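Local coordinates for protein dTDP-glucose 4,6-dehydratase (Klebsiella pneumoniae, PDB 5U4Q) that probably catalyses the NAD-dependent dehydration of dTDP-glucose or a related reaction on a nucleotide-activated sugar, and binds NAD, at residues A[10-22]-A[40-54]. Numbering follows the deposited sequence. Where two conformers were deposited one is given.
Sequences GAAGFIGFHIAQR and YDVSLKQARLDRLAY. With NAD (nicotinamide-adenine-dinucleotide), chain C.
Arg48 reaches out of helix 42-50 and gives its NH1 to Ala12 O (2.8 Å, 150° at the hydrogen), meeting a lone pair in the carbonyl plane. Its chain, extended from CG to NE, slides the guanidinium beneath the Gly13-Phe14 peptide, with Phe14 N over the centre of one face and Leu44 CG against the other. Ala12 O also receives a CA-H...O contact from Lys45 CA (3.4 Å). Further along, the Phe17 ring lies with one face over Arg48 CA, and Leu52 CD2 touches both Phe17 CD1 (3.7 Å) and Ala20 CB (4.0 Å). Toward the solvent-exposed Arg51, one water joins Gln21 NE2, Arg51 O and Tyr54 OH, and a second links Gln21 NE2 to Arg51 NH2. In the second shell, Trp188 O and Gly189 O take Arg48 NE and NH2, fixing the guanidinium's rotation, while NH1 and NH2 make weak bonds to Tyr40 OH. That hydroxyl donates to NAD O1A (2.5 Å), which Phe14 N also binds (3.0 Å, 174°). Lys45 NZ, shared with Asn37 O, holds ribose O2B. Helix 42-50 thus packs beside the glycine-rich turn, where Gly10, Gly13 and Gly16 make the GxxGxxG motif of a Rossmann fold.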
loop_
_atom_site.group_PDB
_atom_site.type_symbol
_atom_site.label_atom_id
_atom_site.label_comp_id
_atom_site.label_asym_id
_atom_site.label_seq_id
_atom_site.Cartn_x
_atom_site.Cartn_y
_atom_site.Cartn_z
ATOM N N GLY A 10 14.266 -13.786 -0.527
ATOM C CA GLY A 10 14.715 -13.524 -1.896
ATOM C C GLY A 10 16.173 -13.917 -2.036
ATOM O O GLY A 10 16.886 -13.381 -2.885
ATOM N N ALA A 11 16.622 -14.881 -1.233
ATOM C CA ALA A 11 18.030 -15.275 -1.175
ATOM C C ALA A 11 18.599 -15.905 -2.429
ATOM O O ALA A 11 19.823 -15.916 -2.583
ATOM C CB ALA A 11 18.233 -16.232 0.002
ATOM N N ALA A 12 17.745 -16.407 -3.321
ATOM C CA ALA A 12 18.220 -16.944 -4.615
ATOM C C ALA A 12 18.231 -15.871 -5.692
ATOM O O ALA A 12 18.676 -16.144 -6.823
ATOM C CB ALA A 12 17.375 -18.113 -5.073
ATOM N N GLY A 13 17.744 -14.682 -5.340
ATOM C CA GLY A 13 17.734 -13.545 -6.248
ATOM C C GLY A 13 19.024 -12.779 -6.193
ATOM O O GLY A 13 19.909 -13.086 -5.447
ATOM N N PHE A 14 19.118 -11.742 -7.025
ATOM C CA PHE A 14 20.328 -10.951 -7.160
ATOM C C PHE A 14 20.839 -10.335 -5.877
ATOM O O PHE A 14 21.911 -10.670 -5.391
ATOM C CB PHE A 14 20.075 -9.873 -8.233
ATOM C CG PHE A 14 21.188 -8.862 -8.429
ATOM C CD1 PHE A 14 22.519 -9.172 -8.279
ATOM C CD2 PHE A 14 20.860 -7.589 -8.911
ATOM C CE1 PHE A 14 23.510 -8.224 -8.531
ATOM C CE2 PHE A 14 21.835 -6.646 -9.164
ATOM C CZ PHE A 14 23.156 -6.959 -8.971
ATOM N N ILE A 15 20.069 -9.415 -5.319
ATOM C CA ILE A 15 20.534 -8.703 -4.146
ATOM C C ILE A 15 20.599 -9.655 -2.937
ATOM O O ILE A 15 21.583 -9.650 -2.217
ATOM C CB ILE A 15 19.679 -7.444 -3.872
ATOM C CG1 ILE A 15 19.741 -6.526 -5.097
ATOM C CG2 ILE A 15 20.174 -6.720 -2.635
ATOM C CD1 ILE A 15 18.904 -5.287 -4.962
ATOM N N GLY A 16 19.555 -10.462 -2.734
ATOM C CA GLY A 16 19.527 -11.397 -1.590
ATOM C C GLY A 16 20.680 -12.359 -1.562
ATOM O O GLY A 16 21.241 -12.633 -0.487
ATOM N N PHE A 17 21.071 -12.866 -2.729
ATOM C CA PHE A 17 22.229 -13.760 -2.789
ATOM C C PHE A 17 23.461 -13.042 -2.222
ATOM O O PHE A 17 24.179 -13.554 -1.355
ATOM C CB PHE A 17 22.515 -14.211 -4.226
ATOM C CG PHE A 17 23.920 -14.657 -4.432
ATOM C CD1 PHE A 17 24.388 -15.835 -3.851
ATOM C CD2 PHE A 17 24.802 -13.902 -5.182
ATOM C CE1 PHE A 17 25.694 -16.230 -4.018
ATOM C CE2 PHE A 17 26.107 -14.305 -5.360
ATOM C CZ PHE A 17 26.557 -15.470 -4.769
ATOM N N HIS A 18 23.739 -11.842 -2.729
ATOM C CA HIS A 18 24.893 -11.111 -2.268
ATOM C C HIS A 18 24.879 -10.755 -0.791
ATOM O O HIS A 18 25.928 -10.818 -0.130
ATOM C CB HIS A 18 25.108 -9.841 -3.117
ATOM C CG HIS A 18 25.629 -10.102 -4.488
ATOM N ND1 HIS A 18 26.976 -10.132 -4.789
ATOM C CD2 HIS A 18 24.973 -10.307 -5.654
ATOM C CE1 HIS A 18 27.117 -10.334 -6.090
ATOM N NE2 HIS A 18 25.926 -10.454 -6.635
ATOM N N ILE A 19 23.703 -10.420 -0.265
ATOM C CA ILE A 19 23.589 -10.098 1.148
ATOM C C ILE A 19 23.835 -11.373 1.964
ATOM O O ILE A 19 24.621 -11.359 2.903
ATOM C CB ILE A 19 22.215 -9.478 1.498
ATOM C CG1 ILE A 19 22.017 -8.140 0.762
ATOM C CG2 ILE A 19 22.071 -9.292 3.012
ATOM C CD1 ILE A 19 23.035 -7.112 1.052
ATOM N N ALA A 20 23.195 -12.473 1.570
ATOM C CA ALA A 20 23.408 -13.738 2.311
ATOM C C ALA A 20 24.884 -14.143 2.285
ATOM O O ALA A 20 25.455 -14.540 3.303
ATOM C CB ALA A 20 22.571 -14.823 1.709
ATOM N N GLN A 21 25.519 -14.046 1.115
ATOM C CA GLN A 21 26.926 -14.431 0.994
ATOM C C GLN A 21 27.824 -13.590 1.939
ATOM O O GLN A 21 28.716 -14.116 2.615
ATOM C CB GLN A 21 27.372 -14.271 -0.466
ATOM C CG GLN A 21 28.816 -14.637 -0.733
ATOM C CD GLN A 21 29.156 -14.435 -2.189
ATOM O OE1 GLN A 21 29.097 -13.288 -2.723
ATOM N NE2 GLN A 21 29.489 -15.514 -2.851
ATOM N N ARG A 22 27.587 -12.284 1.976
ATOM C CA ARG A 22 28.374 -11.408 2.832
ATOM C C ARG A 22 28.170 -11.748 4.309
ATOM O O ARG A 22 29.126 -11.795 5.089
ATOM C CB ARG A 22 28.035 -9.942 2.541
ATOM C CG ARG A 22 28.700 -8.940 3.448
ATOM C CD ARG A 22 30.224 -8.925 3.365
ATOM N NE ARG A 22 30.749 -7.964 4.331
ATOM C CZ ARG A 22 30.900 -6.657 4.104
ATOM N NH1 ARG A 22 30.607 -6.133 2.922
ATOM N NH2 ARG A 22 31.349 -5.870 5.065
ATOM N N TYR A 40 12.399 -14.995 -14.249
ATOM C CA TYR A 40 13.578 -15.091 -15.127
ATOM C C TYR A 40 14.177 -16.455 -14.826
ATOM O O TYR A 40 13.728 -17.126 -13.885
ATOM C CB TYR A 40 14.587 -13.923 -15.007
ATOM C CG TYR A 40 15.258 -13.731 -13.663
ATOM C CD1 TYR A 40 16.301 -14.561 -13.257
ATOM C CD2 TYR A 40 14.882 -12.703 -12.822
ATOM C CE1 TYR A 40 16.938 -14.376 -12.040
ATOM C CE2 TYR A 40 15.509 -12.514 -11.599
ATOM C CZ TYR A 40 16.547 -13.356 -11.219
ATOM O OH TYR A 40 17.177 -13.158 -9.988
ATOM N N ASP A 41 15.195 -16.838 -15.595
ATOM C CA ASP A 41 15.800 -18.176 -15.563
ATOM C C ASP A 41 16.027 -18.773 -14.163
ATOM O O ASP A 41 16.886 -18.294 -13.395
ATOM C CB ASP A 41 17.132 -18.145 -16.331
ATOM C CG ASP A 41 17.612 -19.513 -16.742
ATOM O OD1 ASP A 41 17.091 -20.541 -16.244
ATOM O OD2 ASP A 41 18.526 -19.563 -17.600
ATOM N N VAL A 42 15.260 -19.818 -13.833
ATOM C CA VAL A 42 15.418 -20.497 -12.547
ATOM C C VAL A 42 16.816 -21.134 -12.387
ATOM O O VAL A 42 17.324 -21.252 -11.268
ATOM C CB VAL A 42 14.290 -21.531 -12.307
ATOM C CG1 VAL A 42 14.527 -22.304 -11.012
ATOM C CG2 VAL A 42 12.938 -20.827 -12.273
ATOM N N SER A 43 17.470 -21.506 -13.495
ATOM C CA SER A 43 18.807 -22.072 -13.402
ATOM C C SER A 43 19.804 -21.066 -12.831
ATOM O O SER A 43 20.770 -21.443 -12.192
ATOM C CB SER A 43 19.317 -22.606 -14.746
ATOM O OG SER A 43 19.334 -21.600 -15.751
ATOM N N LEU A 44 19.569 -19.785 -13.110
ATOM C CA LEU A 44 20.424 -18.724 -12.566
ATOM C C LEU A 44 20.215 -18.606 -11.044
ATOM O O LEU A 44 21.170 -18.471 -10.289
ATOM C CB LEU A 44 20.171 -17.402 -13.303
ATOM C CG LEU A 44 20.930 -16.183 -12.784
ATOM C CD1 LEU A 44 22.421 -16.416 -12.824
ATOM C CD2 LEU A 44 20.537 -14.977 -13.605
ATOM N N LYS A 45 18.951 -18.621 -10.618
ATOM C CA LYS A 45 18.635 -18.628 -9.179
ATOM C C LYS A 45 19.276 -19.835 -8.482
ATOM O O LYS A 45 19.845 -19.693 -7.405
ATOM C CB LYS A 45 17.126 -18.587 -8.958
ATOM C CG LYS A 45 16.489 -17.285 -9.439
ATOM C CD LYS A 45 14.982 -17.283 -9.234
ATOM C CE LYS A 45 14.415 -15.967 -9.743
ATOM N NZ LYS A 45 12.954 -15.827 -9.539
ATOM N N GLN A 46 19.194 -21.015 -9.099
ATOM C CA GLN A 46 19.814 -22.182 -8.469
ATOM C C GLN A 46 21.332 -22.043 -8.435
ATOM O O GLN A 46 21.970 -22.483 -7.486
ATOM C CB GLN A 46 19.432 -23.483 -9.153
ATOM C CG GLN A 46 19.937 -24.701 -8.388
ATOM C CD GLN A 46 19.315 -24.836 -7.004
ATOM O OE1 GLN A 46 20.020 -24.872 -6.000
ATOM N NE2 GLN A 46 17.986 -24.877 -6.948
ATOM N N ALA A 47 21.917 -21.415 -9.455
ATOM C CA ALA A 47 23.363 -21.201 -9.457
ATOM C C ALA A 47 23.766 -20.290 -8.294
ATOM O O ALA A 47 24.802 -20.487 -7.672
ATOM C CB ALA A 47 23.860 -20.641 -10.798
ATOM N N ARG A 48 22.958 -19.264 -8.007
ATOM C CA ARG A 48 23.279 -18.422 -6.870
ATOM C C ARG A 48 23.188 -19.220 -5.576
ATOM O O ARG A 48 24.064 -19.136 -4.733
ATOM C CB ARG A 48 22.334 -17.238 -6.799
ATOM C CG ARG A 48 22.441 -16.288 -7.979
ATOM C CD ARG A 48 21.758 -14.963 -7.639
ATOM N NE ARG A 48 21.475 -14.091 -8.792
ATOM C CZ ARG A 48 20.330 -14.051 -9.472
ATOM N NH1 ARG A 48 19.299 -14.819 -9.160
ATOM N NH2 ARG A 48 20.183 -13.192 -10.478
ATOM N N LEU A 49 22.116 -19.989 -5.456
ATOM C CA LEU A 49 21.871 -20.792 -4.271
ATOM C C LEU A 49 23.009 -21.806 -4.032
ATOM O O LEU A 49 23.362 -22.082 -2.882
ATOM C CB LEU A 49 20.510 -21.456 -4.414
ATOM C CG LEU A 49 19.968 -22.279 -3.255
ATOM C CD1 LEU A 49 19.842 -21.457 -1.983
ATOM C CD2 LEU A 49 18.620 -22.862 -3.652
ATOM N N ASP A 50 23.601 -22.314 -5.116
ATOM C CA ASP A 50 24.750 -23.250 -5.023
ATOM C C ASP A 50 25.973 -22.593 -4.388
ATOM O O ASP A 50 26.749 -23.254 -3.691
ATOM C CB ASP A 50 25.122 -23.788 -6.396
ATOM C CG ASP A 50 24.145 -24.823 -6.902
ATOM O OD1 ASP A 50 23.256 -25.264 -6.148
ATOM O OD2 ASP A 50 24.275 -25.197 -8.075
ATOM N N ARG A 51 26.123 -21.287 -4.603
ATOM C CA ARG A 51 27.252 -20.531 -4.046
ATOM C C ARG A 51 27.055 -20.077 -2.610
ATOM O O ARG A 51 27.913 -19.406 -2.042
ATOM C CB ARG A 51 27.552 -19.342 -4.932
ATOM C CG ARG A 51 27.926 -19.798 -6.311
ATOM C CD ARG A 51 28.160 -18.629 -7.213
ATOM N NE ARG A 51 29.373 -17.906 -6.865
ATOM C CZ ARG A 51 30.569 -18.208 -7.357
ATOM N NH1 ARG A 51 30.706 -19.221 -8.206
ATOM N NH2 ARG A 51 31.623 -17.500 -7.001
ATOM N N LEU A 52 25.911 -20.424 -2.043
ATOM C CA LEU A 52 25.629 -20.181 -0.627
ATOM C C LEU A 52 25.778 -21.449 0.210
ATOM O O LEU A 52 25.323 -21.476 1.359
ATOM C CB LEU A 52 24.231 -19.615 -0.418
ATOM C CG LEU A 52 23.977 -18.248 -1.084
ATOM C CD1 LEU A 52 22.533 -17.874 -0.911
ATOM C CD2 LEU A 52 24.875 -17.194 -0.468
ATOM N N ALA A 53 26.428 -22.474 -0.341
ATOM C CA ALA A 53 26.649 -23.723 0.410
ATOM C C ALA A 53 27.724 -23.483 1.481
ATOM O O ALA A 53 28.914 -23.529 1.205
ATOM C CB ALA A 53 27.066 -24.866 -0.522
ATOM N N TYR A 54 27.266 -23.161 2.678
ATOM C CA TYR A 54 28.102 -22.949 3.828
ATOM C C TYR A 54 27.423 -23.677 4.980
ATOM O O TYR A 54 26.202 -23.771 5.025
ATOM C CB TYR A 54 28.155 -21.461 4.207
ATOM C CG TYR A 54 28.966 -20.557 3.293
ATOM C CD1 TYR A 54 28.493 -20.187 2.039
ATOM C CD2 TYR A 54 30.176 -20.012 3.709
ATOM C CE1 TYR A 54 29.221 -19.337 1.219
ATOM C CE2 TYR A 54 30.898 -19.160 2.902
ATOM C CZ TYR A 54 30.421 -18.825 1.657
ATOM O OH TYR A 54 31.149 -17.986 0.846
HETATM P PA NAD C . 15.333 -10.694 -7.977
HETATM O O1A NAD C . 16.627 -11.140 -8.537
HETATM O O2A NAD C . 14.041 -10.921 -8.736
HETATM O O5B NAD C . 15.212 -11.321 -6.491
HETATM C C5B NAD C . 14.001 -11.418 -5.752
HETATM C C4B NAD C . 13.817 -12.869 -5.342
HETATM O O4B NAD C . 12.551 -12.898 -4.656
HETATM C C3B NAD C . 13.741 -13.833 -6.517
HETATM O O3B NAD C . 14.769 -14.836 -6.531
HETATM C C2B NAD C . 12.330 -14.409 -6.391
HETATM O O2B NAD C . 12.252 -15.805 -6.738
HETATM C C1B NAD C . 11.926 -14.123 -4.946
HETATM N N9A NAD C . 10.470 -14.010 -4.753
HETATM C C8A NAD C . 9.611 -13.245 -5.464
HETATM N N7A NAD C . 8.362 -13.417 -5.024
HETATM C C5A NAD C . 8.416 -14.288 -4.003
HETATM C C6A NAD C . 7.420 -14.931 -3.122
HETATM N N6A NAD C . 6.125 -14.660 -3.207
HETATM N N1A NAD C . 7.897 -15.789 -2.218
HETATM C C2A NAD C . 9.196 -16.101 -2.101
HETATM N N3A NAD C . 10.156 -15.576 -2.890
HETATM C C4A NAD C . 9.795 -14.675 -3.842
HETATM O O3 NAD C . 15.327 -9.107 -7.688
HETATM P PN NAD C . 16.394 -8.215 -6.878
HETATM O O1N NAD C . 17.387 -9.022 -6.151
HETATM O O2N NAD C . 16.787 -7.124 -7.874
HETATM O O5D NAD C . 15.387 -7.531 -5.849
HETATM C C5D NAD C . 15.500 -7.578 -4.429
HETATM C C4D NAD C . 14.577 -6.499 -3.888
HETATM O O4D NAD C . 15.122 -5.195 -4.194
HETATM C C3D NAD C . 13.140 -6.468 -4.397
HETATM O O3D NAD C . 12.291 -6.159 -3.290
HETATM C C2D NAD C . 13.096 -5.309 -5.364
HETATM O O2D NAD C . 11.801 -4.676 -5.443
HETATM C C1D NAD C . 14.134 -4.365 -4.793
HETATM N N1N NAD C . 14.765 -3.523 -5.827
HETATM C C2N NAD C . 15.761 -3.964 -6.630
HETATM C C3N NAD C . 16.342 -3.132 -7.603
HETATM C C7N NAD C . 17.471 -3.560 -8.550
HETATM O O7N NAD C . 18.028 -2.707 -9.257
HETATM N N7N NAD C . 17.869 -4.835 -8.691
HETATM C C4N NAD C . 15.855 -1.853 -7.757
HETATM C C5N NAD C . 14.824 -1.417 -6.937
HETATM C C6N NAD C . 14.270 -2.271 -5.988
HETATM O O HOH W 1 30.084 -17.980 -1.880
HETATM O O HOH W 2 30.408 -15.769 -5.362
#